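Local coordinates for acetyltransferase, GNAT family protein (Mycobacterium smegmatis, PDB 6C32) that binds acetyl coenzyme A and probably transfers its acetyl group to protein N-termini, at residues W46-G51 / R171-D176; G92-G97 / A107-W112; T146-N151 / A178-L183. One frame throughout, in Å; residues are numbered along the deposited sequence.

The three contacts illustrate how a GNAT fold surrounds acetyl coenzyme A. Contact 2 is the central hairpin, whose Y111 backbone N and O bond the acetyl oxygen and N4P. Contact 3 pairs the parallel neighbour of that hairpin's second strand, strand 142-147, with strand 178-188 and carries N151 to the cofactor. Contact 1 joins the loop after helix 40-43 to the end of strand 164-172 and strand 174-175; its W46 packs on N151 beside O5P, W46 CZ3 to N151 CB 3.5 Å. Contacts 1 and 3 lie close, centres about 9 Å apart, and are joined by V175 O to R180 NE at 2.9 Å. The centre of contact 2 is about 16 Å from each of the others.

Contact 1 of 3, residues W46-G51 / R171-D176; sequences WEPMTG and RYLEVD. With ACO (acetyl coenzyme *a), chain B.
M49 and E174 make the direct polar link between the loop 46-51 and the bulged segment 171-176: M49 N donates to E174 O at 3.0 Å, a nearly straight bond (167° at the hydrogen). The same carbonyl oxygen receives a CA-H...O contact from P48. Beside it, the side chain of M49 lies along the 174-176 backbone, its CG 3.9 Å from D176 N; with CG beside the methionine's own bonded N (chi1 -63°), it also comes within 3.5 Å of E174 O. On the other flank, ring atom CG of P48 meets methyl CD2 of L173 at 3.6 Å, an apolar touch. V175 instead offers both methyls to the peptide of E47, with CG1 3.6 Å from E47 O. That oxygen also takes a hydrogen from a water at 2.6 Å, and the water accepts one from D176 N, bridging the two backbones.

Further out, a classic beta bulge at Y172 and L173, both facing R180, precedes E174 and V175. The carboxylate of E47 forms a salt bridge with R36, while V175 leans on H182 and R148. W46, just before E47 in the chain, brings its CB to 3.5 Å from O5P of acetyl coenzyme A and packs against N151. The chemistry is thus mainly that of the backbone: one direct bond and one water bridge join the cofactor-side loop to strand 174-175 and its end, with small apolar contacts around them.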
# COMPACT_ATOMS: atom_id res chain seq x y z
N TRP A 46 11.06 8.63 -1.63
CA TRP A 46 10.43 7.74 -0.67
C TRP A 46 10.32 6.31 -1.18
O TRP A 46 9.53 5.52 -0.65
CB TRP A 46 9.04 8.25 -0.31
CG TRP A 46 9.03 9.71 -0.02
CD1 TRP A 46 8.49 10.70 -0.80
CD2 TRP A 46 9.59 10.35 1.13
NE1 TRP A 46 8.68 11.92 -0.18
CE2 TRP A 46 9.36 11.73 0.99
CE3 TRP A 46 10.28 9.88 2.26
CZ2 TRP A 46 9.78 12.66 1.95
CZ3 TRP A 46 10.69 10.81 3.21
CH2 TRP A 46 10.44 12.18 3.04
N GLU A 47 11.08 5.97 -2.22
CA GLU A 47 10.93 4.66 -2.83
C GLU A 47 12.27 3.94 -2.86
O GLU A 47 13.32 4.56 -3.04
CB GLU A 47 10.37 4.79 -4.25
CG GLU A 47 8.91 5.21 -4.26
CD GLU A 47 8.07 4.26 -5.06
OE1 GLU A 47 8.69 3.46 -5.80
OE2 GLU A 47 6.82 4.30 -4.94
N PRO A 48 12.25 2.62 -2.67
CA PRO A 48 13.50 1.84 -2.78
C PRO A 48 14.14 2.06 -4.13
O PRO A 48 13.46 2.10 -5.16
CB PRO A 48 13.03 0.39 -2.60
CG PRO A 48 11.70 0.50 -1.91
CD PRO A 48 11.08 1.77 -2.39
N MET A 49 15.46 2.20 -4.13
CA MET A 49 16.19 2.37 -5.38
C MET A 49 16.12 1.09 -6.20
O MET A 49 16.18 -0.02 -5.66
CB MET A 49 17.64 2.74 -5.10
CG MET A 49 17.78 4.08 -4.40
SD MET A 49 19.48 4.53 -4.02
CE MET A 49 20.17 4.63 -5.67
N THR A 50 15.98 1.25 -7.52
CA THR A 50 15.92 0.12 -8.43
C THR A 50 17.22 -0.12 -9.18
O THR A 50 17.34 -1.14 -9.87
CB THR A 50 14.77 0.31 -9.45
OG1 THR A 50 15.05 1.45 -10.26
CG2 THR A 50 13.44 0.51 -8.74
N GLY A 51 18.19 0.78 -9.08
CA GLY A 51 19.39 0.65 -9.88
C GLY A 51 19.21 0.96 -11.35
O GLY A 51 20.10 0.68 -12.15
N ARG A 171 19.78 2.36 8.88
CA ARG A 171 20.36 2.15 7.55
C ARG A 171 19.65 1.00 6.84
O ARG A 171 20.26 0.10 6.29
CB ARG A 171 21.88 1.90 7.64
CG ARG A 171 22.69 3.11 8.18
CD ARG A 171 24.21 2.79 8.33
NE ARG A 171 24.45 1.69 9.26
CZ ARG A 171 24.41 1.81 10.58
NH1 ARG A 171 24.15 2.99 11.14
NH2 ARG A 171 24.62 0.75 11.36
N TYR A 172 18.32 1.06 6.88
CA TYR A 172 17.49 -0.10 6.57
C TYR A 172 17.37 -0.35 5.07
O TYR A 172 17.48 -1.49 4.61
CB TYR A 172 16.12 0.09 7.20
CG TYR A 172 15.19 -1.06 6.94
CD1 TYR A 172 15.47 -2.33 7.44
CD2 TYR A 172 14.04 -0.88 6.19
CE1 TYR A 172 14.62 -3.40 7.19
CE2 TYR A 172 13.17 -1.94 5.94
CZ TYR A 172 13.48 -3.19 6.43
OH TYR A 172 12.62 -4.23 6.19
N LEU A 173 17.12 0.70 4.30
CA LEU A 173 16.77 0.57 2.89
C LEU A 173 17.48 1.63 2.07
O LEU A 173 17.56 2.79 2.49
CB LEU A 173 15.25 0.71 2.71
CG LEU A 173 14.55 0.18 1.46
CD1 LEU A 173 14.52 -1.35 1.46
CD2 LEU A 173 13.13 0.76 1.40
N GLU A 174 17.99 1.24 0.91
CA GLU A 174 18.63 2.16 -0.03
C GLU A 174 17.56 3.05 -0.64
O GLU A 174 16.75 2.58 -1.44
CB GLU A 174 19.35 1.39 -1.12
CG GLU A 174 20.80 1.07 -0.84
CD GLU A 174 21.50 0.42 -2.04
OE1 GLU A 174 20.90 -0.49 -2.66
OE2 GLU A 174 22.64 0.82 -2.36
N VAL A 175 17.53 4.33 -0.26
CA VAL A 175 16.51 5.26 -0.74
C VAL A 175 17.17 6.60 -1.04
O VAL A 175 17.91 7.13 -0.21
CB VAL A 175 15.36 5.43 0.27
CG1 VAL A 175 14.36 6.49 -0.21
CG2 VAL A 175 14.63 4.11 0.52
N ASP A 176 16.91 7.14 -2.23
CA ASP A 176 17.36 8.49 -2.57
C ASP A 176 18.86 8.64 -2.36
O ASP A 176 19.34 9.62 -1.78
CB ASP A 176 16.57 9.53 -1.76
CG ASP A 176 16.54 10.90 -2.42
OD1 ASP A 176 16.77 10.99 -3.65
OD2 ASP A 176 16.27 11.88 -1.70
N1A ACO B . 3.22 17.15 7.53
C2A ACO B . 2.18 16.68 8.26
N3A ACO B . 1.08 16.18 7.67
C4A ACO B . 0.98 16.15 6.32
C5A ACO B . 2.02 16.62 5.53
C6A ACO B . 3.17 17.14 6.20
N6A ACO B . 4.31 17.65 5.39
N7A ACO B . 1.66 16.46 4.27
C8A ACO B . 0.45 15.92 4.25
N9A ACO B . 0.03 15.74 5.49
C1B ACO B . -1.25 15.16 5.92
C2B ACO B . -2.24 15.36 5.14
O2B ACO B . -2.90 16.65 5.34
C3B ACO B . -3.25 14.13 5.56
O3B ACO B . -3.75 14.36 6.90
P3B ACO B . -5.09 15.28 7.26
O7A ACO B . -4.81 16.76 6.98
O8A ACO B . -5.36 15.01 8.74
O9A ACO B . -6.28 14.87 6.42
C4B ACO B . -2.46 13.07 5.65
O4B ACO B . -1.06 13.60 5.83
C5B ACO B . -2.48 12.22 4.32
O5B ACO B . -3.59 11.37 4.53
P1A ACO B . -4.36 10.90 3.16
O1A ACO B . -5.23 9.72 3.47
O2A ACO B . -5.08 12.10 2.59
O3A ACO B . -3.11 10.43 2.24
P2A ACO B . -2.82 10.73 0.66
O4A ACO B . -3.94 10.21 -0.20
O5A ACO B . -2.58 12.25 0.54
O6A ACO B . -1.41 9.91 0.32
CBP ACO B . 0.95 9.47 0.60
CCP ACO B . -0.30 10.13 1.22
CDP ACO B . 2.12 9.63 1.58
CEP ACO B . 0.66 7.95 0.38
CAP ACO B . 1.25 10.15 -0.72
OAP ACO B . 1.63 11.54 -0.50
C9P ACO B . 2.35 9.49 -1.48
O9P ACO B . 2.09 8.57 -2.26
N8P ACO B . 3.71 9.97 -1.30
C7P ACO B . 4.89 9.44 -1.99
C6P ACO B . 5.07 7.92 -1.78
C5P ACO B . 5.10 7.57 -0.28
O5P ACO B . 5.63 8.31 0.57
N4P ACO B . 4.45 6.33 0.14
C3P ACO B . 4.46 5.92 1.59
C2P ACO B . 5.88 5.31 1.81
S1P ACO B . 5.92 4.50 3.43
C ACO B . 4.70 3.15 3.32
O ACO B . 4.24 2.81 2.27
CH3 ACO B . 4.27 2.45 4.65
O HOH W 1 14.79 6.35 -4.17

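Contact 2 of 3, residues G92-G97 / A107-W112; sequences GQLTIG and AWIGYW. With ACO (acetyl coenzyme *a), chain B.
W108 and W112 each lay an indole over a glycine of the opposite strand. G97 CA stands over one face of W108, 3.6 Å from the centroid of its six-membered ring, and G92 CA does the same for W112 at 3.8 Å, both CH-pi contacts. Both indoles swing across the strand because their CG lies between the backbone N and the carbonyl carbon (chi1 58° in W108). At the edge of W112, OE1 of Q93 lies in the ring plane and accepts from NE1 at 3.1 Å, although NE1 approaches from above the amide plane. The ring of Y111 carries the acetyl oxygen of the cofactor over one face and meets its methyl CEP at the edge; its OH is hydrogen-bonded to S154.

W108 and W112 lie on one face of this antiparallel hairpin and Y111 on the other, with Q93-W112, T95-G110 and G97-W108 as hydrogen-bonded pairs. On the Y111 face, L94 CD1 meets I109 CD1 at 3.8 Å; at the end of the pair, I96 CG2 meets A107 CB at 3.6 Å.

Y111 also uses its backbone: its N donates to the acetyl O at 3.1 Å, while its O accepts from N4P at 2.9 Å. Strand 106-113, which in the GNAT fold splays from its parallel neighbour 142-147, thus holds the pantetheine arm as it would a neighbouring strand, and the N-H at the thioester oxygen would probably polarise that carbonyl.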
# COMPACT_ATOMS: atom_id res chain seq x y z
N GLY A 92 -3.08 4.74 -7.79
CA GLY A 92 -1.98 4.35 -6.92
C GLY A 92 -2.01 2.85 -6.70
O GLY A 92 -2.76 2.12 -7.34
N GLN A 93 -1.16 2.42 -5.76
CA GLN A 93 -1.04 1.01 -5.43
C GLN A 93 -1.00 0.83 -3.92
O GLN A 93 -0.56 1.71 -3.18
CB GLN A 93 0.22 0.36 -6.04
CG GLN A 93 0.22 0.30 -7.54
CD GLN A 93 1.52 -0.21 -8.09
OE1 GLN A 93 2.31 0.56 -8.65
NE2 GLN A 93 1.78 -1.50 -7.91
N LEU A 94 -1.48 -0.34 -3.50
CA LEU A 94 -1.42 -0.81 -2.12
C LEU A 94 -0.89 -2.23 -2.20
O LEU A 94 -1.53 -3.09 -2.80
CB LEU A 94 -2.81 -0.77 -1.47
CG LEU A 94 -3.12 -1.12 0.01
CD1 LEU A 94 -2.81 -2.59 0.38
CD2 LEU A 94 -2.57 -0.16 1.05
N THR A 95 0.28 -2.47 -1.63
CA THR A 95 0.95 -3.76 -1.73
C THR A 95 1.13 -4.36 -0.35
O THR A 95 1.68 -3.71 0.55
CB THR A 95 2.31 -3.65 -2.42
OG1 THR A 95 2.17 -2.98 -3.69
CG2 THR A 95 2.91 -5.04 -2.64
N ILE A 96 0.64 -5.58 -0.17
CA ILE A 96 0.95 -6.40 1.00
C ILE A 96 2.05 -7.36 0.60
O ILE A 96 1.93 -8.06 -0.43
CB ILE A 96 -0.31 -7.13 1.49
CG1 ILE A 96 -1.37 -6.09 1.88
CG2 ILE A 96 -0.00 -8.04 2.67
CD1 ILE A 96 -2.74 -6.42 1.37
N GLY A 97 3.16 -7.37 1.36
CA GLY A 97 4.34 -8.11 0.97
C GLY A 97 4.88 -8.97 2.10
O GLY A 97 4.52 -8.80 3.27
N ALA A 107 2.78 -9.72 7.69
CA ALA A 107 3.18 -9.16 6.40
C ALA A 107 3.49 -7.69 6.61
O ALA A 107 3.11 -7.09 7.62
CB ALA A 107 2.08 -9.32 5.33
N TRP A 108 4.14 -7.08 5.62
CA TRP A 108 4.24 -5.63 5.57
C TRP A 108 3.25 -5.06 4.56
O TRP A 108 2.71 -5.77 3.70
CB TRP A 108 5.68 -5.15 5.25
CG TRP A 108 6.32 -5.62 3.95
CD1 TRP A 108 7.33 -6.55 3.82
CD2 TRP A 108 6.07 -5.13 2.61
NE1 TRP A 108 7.69 -6.68 2.50
CE2 TRP A 108 6.94 -5.84 1.74
CE3 TRP A 108 5.19 -4.19 2.07
CZ2 TRP A 108 6.95 -5.62 0.35
CZ3 TRP A 108 5.20 -3.98 0.68
CH2 TRP A 108 6.08 -4.70 -0.16
N ILE A 109 2.98 -3.76 4.70
CA ILE A 109 2.04 -3.05 3.84
C ILE A 109 2.70 -1.76 3.36
O ILE A 109 3.41 -1.09 4.12
CB ILE A 109 0.70 -2.78 4.57
CG1 ILE A 109 -0.41 -2.43 3.57
CG2 ILE A 109 0.83 -1.73 5.68
CD1 ILE A 109 -1.83 -2.86 4.06
N GLY A 110 2.53 -1.44 2.07
CA GLY A 110 3.07 -0.22 1.51
C GLY A 110 2.08 0.37 0.52
O GLY A 110 1.16 -0.32 0.07
N TYR A 111 2.26 1.65 0.18
CA TYR A 111 1.28 2.32 -0.67
C TYR A 111 1.88 3.58 -1.28
O TYR A 111 2.89 4.12 -0.79
CB TYR A 111 0.01 2.69 0.12
CG TYR A 111 0.38 3.29 1.46
CD1 TYR A 111 0.73 4.64 1.59
CD2 TYR A 111 0.43 2.50 2.60
CE1 TYR A 111 1.10 5.18 2.83
CE2 TYR A 111 0.79 3.02 3.84
CZ TYR A 111 1.12 4.36 3.95
OH TYR A 111 1.49 4.84 5.18
N TRP A 112 1.23 4.06 -2.33
CA TRP A 112 1.50 5.38 -2.87
C TRP A 112 0.26 5.85 -3.61
O TRP A 112 -0.53 5.03 -4.10
CB TRP A 112 2.74 5.37 -3.79
CG TRP A 112 2.53 4.60 -5.08
CD1 TRP A 112 2.82 3.28 -5.31
CD2 TRP A 112 2.03 5.13 -6.32
NE1 TRP A 112 2.51 2.95 -6.61
CE2 TRP A 112 2.03 4.07 -7.25
CE3 TRP A 112 1.58 6.39 -6.73
CZ2 TRP A 112 1.59 4.23 -8.57
CZ3 TRP A 112 1.14 6.55 -8.04
CH2 TRP A 112 1.15 5.48 -8.94
N1A ACO B . 3.22 17.15 7.53
C2A ACO B . 2.18 16.68 8.26
N3A ACO B . 1.08 16.18 7.67
C4A ACO B . 0.98 16.15 6.32
C5A ACO B . 2.02 16.62 5.53
C6A ACO B . 3.17 17.14 6.20
N6A ACO B . 4.31 17.65 5.39
N7A ACO B . 1.66 16.46 4.27
C8A ACO B . 0.45 15.92 4.25
N9A ACO B . 0.03 15.74 5.49
C1B ACO B . -1.25 15.16 5.92
C2B ACO B . -2.24 15.36 5.14
O2B ACO B . -2.90 16.65 5.34
C3B ACO B . -3.25 14.13 5.56
O3B ACO B . -3.75 14.36 6.90
P3B ACO B . -5.09 15.28 7.26
O7A ACO B . -4.81 16.76 6.98
O8A ACO B . -5.36 15.01 8.74
O9A ACO B . -6.28 14.87 6.42
C4B ACO B . -2.46 13.07 5.65
O4B ACO B . -1.06 13.60 5.83
C5B ACO B . -2.48 12.22 4.32
O5B ACO B . -3.59 11.37 4.53
P1A ACO B . -4.36 10.90 3.16
O1A ACO B . -5.23 9.72 3.47
O2A ACO B . -5.08 12.10 2.59
O3A ACO B . -3.11 10.43 2.24
P2A ACO B . -2.82 10.73 0.66
O4A ACO B . -3.94 10.21 -0.20
O5A ACO B . -2.58 12.25 0.54
O6A ACO B . -1.41 9.91 0.32
CBP ACO B . 0.95 9.47 0.60
CCP ACO B . -0.30 10.13 1.22
CDP ACO B . 2.12 9.63 1.58
CEP ACO B . 0.66 7.95 0.38
CAP ACO B . 1.25 10.15 -0.72
OAP ACO B . 1.63 11.54 -0.50
C9P ACO B . 2.35 9.49 -1.48
O9P ACO B . 2.09 8.57 -2.26
N8P ACO B . 3.71 9.97 -1.30
C7P ACO B . 4.89 9.44 -1.99
C6P ACO B . 5.07 7.92 -1.78
C5P ACO B . 5.10 7.57 -0.28
O5P ACO B . 5.63 8.31 0.57
N4P ACO B . 4.45 6.33 0.14
C3P ACO B . 4.46 5.92 1.59
C2P ACO B . 5.88 5.31 1.81
S1P ACO B . 5.92 4.50 3.43
C ACO B . 4.70 3.15 3.32
O ACO B . 4.24 2.81 2.27
CH3 ACO B . 4.27 2.45 4.65

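Contact 3 of 3, residues T146-N151 / A178-L183; sequences TVRPEN and AWRDHL. With ACO (acetyl coenzyme *a), chain B.
R148 and H182 meet where strand 142-147 of the GNAT sheet, antiparallel to strand 178-188, gives way to a type I beta turn from R148 to N151. Backbone bonds close the strand pair: V147 N donates to L183 O at 3.1 Å, and L183 N returns a bond to V147 O at 2.7 Å.

Among the flat groups, R148 sets its CG over one face of the H182 imidazole, 3.7 Å from the centroid. The ring's rotation is fixed by the bond from ND1 to R180 O, an oxygen in the ring plane. The R148 guanidinium stacks on that of R180, with planes 23° apart; a bend at chi3 (60°) brings it there. A water accepts from both R148 NH2 and R180 NH1, and R180 is held further by V175 O and D176 O.

Apolar packing places P149 against L183, CG to CG at 4.0 Å.

Within the turn, R148 NE and E150 OE1 form a salt bridge at 3.5 Å, and a water accepts from R148 NE and donates to E150 OE1 and D181 O. N151 caps the following helix through OD1 to S154 N, while its ND2 donates to O5P of acetyl coenzyme A at 2.9 Å, 165° at the hydrogen.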
# COMPACT_ATOMS: atom_id res chain seq x y z
N THR A 146 7.26 -0.02 7.19
CA THR A 146 8.47 0.75 7.43
C THR A 146 8.34 2.09 6.72
O THR A 146 7.81 2.16 5.61
CB THR A 146 9.73 0.02 6.96
OG1 THR A 146 9.58 -0.37 5.59
CG2 THR A 146 9.97 -1.22 7.83
N VAL A 147 8.82 3.15 7.38
CA VAL A 147 8.61 4.50 6.88
C VAL A 147 9.71 5.40 7.41
O VAL A 147 10.06 5.35 8.60
CB VAL A 147 7.21 5.02 7.28
CG1 VAL A 147 7.02 4.98 8.79
CG2 VAL A 147 6.97 6.44 6.71
N ARG A 148 10.29 6.21 6.53
CA ARG A 148 11.35 7.12 6.98
C ARG A 148 10.78 8.10 8.00
O ARG A 148 9.65 8.60 7.83
CB ARG A 148 11.95 7.87 5.79
CG ARG A 148 12.70 6.96 4.80
CD ARG A 148 13.31 7.79 3.67
NE ARG A 148 14.26 8.79 4.14
CZ ARG A 148 14.77 9.75 3.37
NH1 ARG A 148 14.43 9.82 2.09
NH2 ARG A 148 15.62 10.63 3.87
N PRO A 149 11.51 8.39 9.08
CA PRO A 149 11.04 9.41 10.03
C PRO A 149 10.69 10.72 9.37
O PRO A 149 9.75 11.39 9.81
CB PRO A 149 12.23 9.57 10.99
CG PRO A 149 12.97 8.28 10.90
CD PRO A 149 12.81 7.82 9.46
N GLU A 150 11.40 11.07 8.29
CA GLU A 150 11.15 12.30 7.54
C GLU A 150 9.82 12.27 6.78
O GLU A 150 9.32 13.34 6.41
CB GLU A 150 12.28 12.54 6.54
CG GLU A 150 13.66 12.76 7.16
CD GLU A 150 14.31 11.46 7.63
OE1 GLU A 150 13.89 10.37 7.19
OE2 GLU A 150 15.24 11.54 8.47
N ASN A 151 9.26 11.09 6.52
CA ASN A 151 8.05 10.95 5.70
C ASN A 151 6.82 11.27 6.55
O ASN A 151 6.00 10.40 6.86
CB ASN A 151 7.97 9.56 5.08
CG ASN A 151 6.97 9.48 3.93
OD1 ASN A 151 6.12 10.37 3.79
ND2 ASN A 151 7.07 8.43 3.11
N ALA A 178 21.15 6.72 -0.54
CA ALA A 178 21.84 6.31 0.69
C ALA A 178 20.99 5.31 1.47
O ALA A 178 19.77 5.24 1.30
CB ALA A 178 22.16 7.52 1.57
N TRP A 179 21.65 4.55 2.34
CA TRP A 179 20.93 3.69 3.29
C TRP A 179 20.26 4.56 4.35
O TRP A 179 20.95 5.26 5.11
CB TRP A 179 21.88 2.70 3.96
CG TRP A 179 22.45 1.65 3.03
CD1 TRP A 179 23.69 1.65 2.46
CD2 TRP A 179 21.78 0.48 2.54
NE1 TRP A 179 23.84 0.54 1.66
CE2 TRP A 179 22.68 -0.19 1.69
CE3 TRP A 179 20.51 -0.07 2.76
CZ2 TRP A 179 22.36 -1.39 1.06
CZ3 TRP A 179 20.19 -1.26 2.12
CH2 TRP A 179 21.11 -1.90 1.28
N ARG A 180 18.94 4.51 4.43
CA ARG A 180 18.18 5.41 5.30
C ARG A 180 17.51 4.67 6.43
O ARG A 180 16.93 3.59 6.23
CB ARG A 180 17.10 6.16 4.51
CG ARG A 180 17.57 6.70 3.18
CD ARG A 180 18.29 8.00 3.39
NE ARG A 180 18.58 8.67 2.12
CZ ARG A 180 19.06 9.91 2.05
NH1 ARG A 180 19.27 10.58 3.18
NH2 ARG A 180 19.32 10.46 0.87
N ASP A 181 17.56 5.26 7.62
CA ASP A 181 16.78 4.76 8.75
C ASP A 181 15.30 4.72 8.38
O ASP A 181 14.79 5.61 7.70
CB ASP A 181 16.95 5.67 9.97
CG ASP A 181 18.35 5.66 10.54
OD1 ASP A 181 19.24 4.94 10.03
OD2 ASP A 181 18.55 6.40 11.53
N HIS A 182 14.61 3.68 8.85
CA HIS A 182 13.16 3.60 8.72
C HIS A 182 12.58 3.24 10.07
O HIS A 182 13.09 2.34 10.75
CB HIS A 182 12.72 2.54 7.69
CG HIS A 182 12.88 2.97 6.27
ND1 HIS A 182 14.11 3.21 5.71
CD2 HIS A 182 11.97 3.19 5.30
CE1 HIS A 182 13.95 3.57 4.45
NE2 HIS A 182 12.66 3.55 4.17
N LEU A 183 11.51 3.94 10.46
CA LEU A 183 10.73 3.50 11.60
C LEU A 183 10.01 2.21 11.25
O LEU A 183 9.64 1.98 10.09
CB LEU A 183 9.71 4.57 11.99
CG LEU A 183 10.28 5.83 12.64
CD1 LEU A 183 9.27 6.97 12.52
CD2 LEU A 183 10.57 5.52 14.11
N1A ACO B . 3.22 17.15 7.53
C2A ACO B . 2.18 16.68 8.26
N3A ACO B . 1.08 16.18 7.67
C4A ACO B . 0.98 16.15 6.32
C5A ACO B . 2.02 16.62 5.53
C6A ACO B . 3.17 17.14 6.20
N6A ACO B . 4.31 17.65 5.39
N7A ACO B . 1.66 16.46 4.27
C8A ACO B . 0.45 15.92 4.25
N9A ACO B . 0.03 15.74 5.49
C1B ACO B . -1.25 15.16 5.92
C2B ACO B . -2.24 15.36 5.14
O2B ACO B . -2.90 16.65 5.34
C3B ACO B . -3.25 14.13 5.56
O3B ACO B . -3.75 14.36 6.90
P3B ACO B . -5.09 15.28 7.26
O7A ACO B . -4.81 16.76 6.98
O8A ACO B . -5.36 15.01 8.74
O9A ACO B . -6.28 14.87 6.42
C4B ACO B . -2.46 13.07 5.65
O4B ACO B . -1.06 13.60 5.83
C5B ACO B . -2.48 12.22 4.32
O5B ACO B . -3.59 11.37 4.53
P1A ACO B . -4.36 10.90 3.16
O1A ACO B . -5.23 9.72 3.47
O2A ACO B . -5.08 12.10 2.59
O3A ACO B . -3.11 10.43 2.24
P2A ACO B . -2.82 10.73 0.66
O4A ACO B . -3.94 10.21 -0.20
O5A ACO B . -2.58 12.25 0.54
O6A ACO B . -1.41 9.91 0.32
CBP ACO B . 0.95 9.47 0.60
CCP ACO B . -0.30 10.13 1.22
CDP ACO B . 2.12 9.63 1.58
CEP ACO B . 0.66 7.95 0.38
CAP ACO B . 1.25 10.15 -0.72
OAP ACO B . 1.63 11.54 -0.50
C9P ACO B . 2.35 9.49 -1.48
O9P ACO B . 2.09 8.57 -2.26
N8P ACO B . 3.71 9.97 -1.30
C7P ACO B . 4.89 9.44 -1.99
C6P ACO B . 5.07 7.92 -1.78
C5P ACO B . 5.10 7.57 -0.28
O5P ACO B . 5.63 8.31 0.57
N4P ACO B . 4.45 6.33 0.14
C3P ACO B . 4.46 5.92 1.59
C2P ACO B . 5.88 5.31 1.81
S1P ACO B . 5.92 4.50 3.43
C ACO B . 4.70 3.15 3.32
O ACO B . 4.24 2.81 2.27
CH3 ACO B . 4.27 2.45 4.65
O HOH W 2 15.50 8.22 6.85
O HOH W 3 17.62 10.19 5.86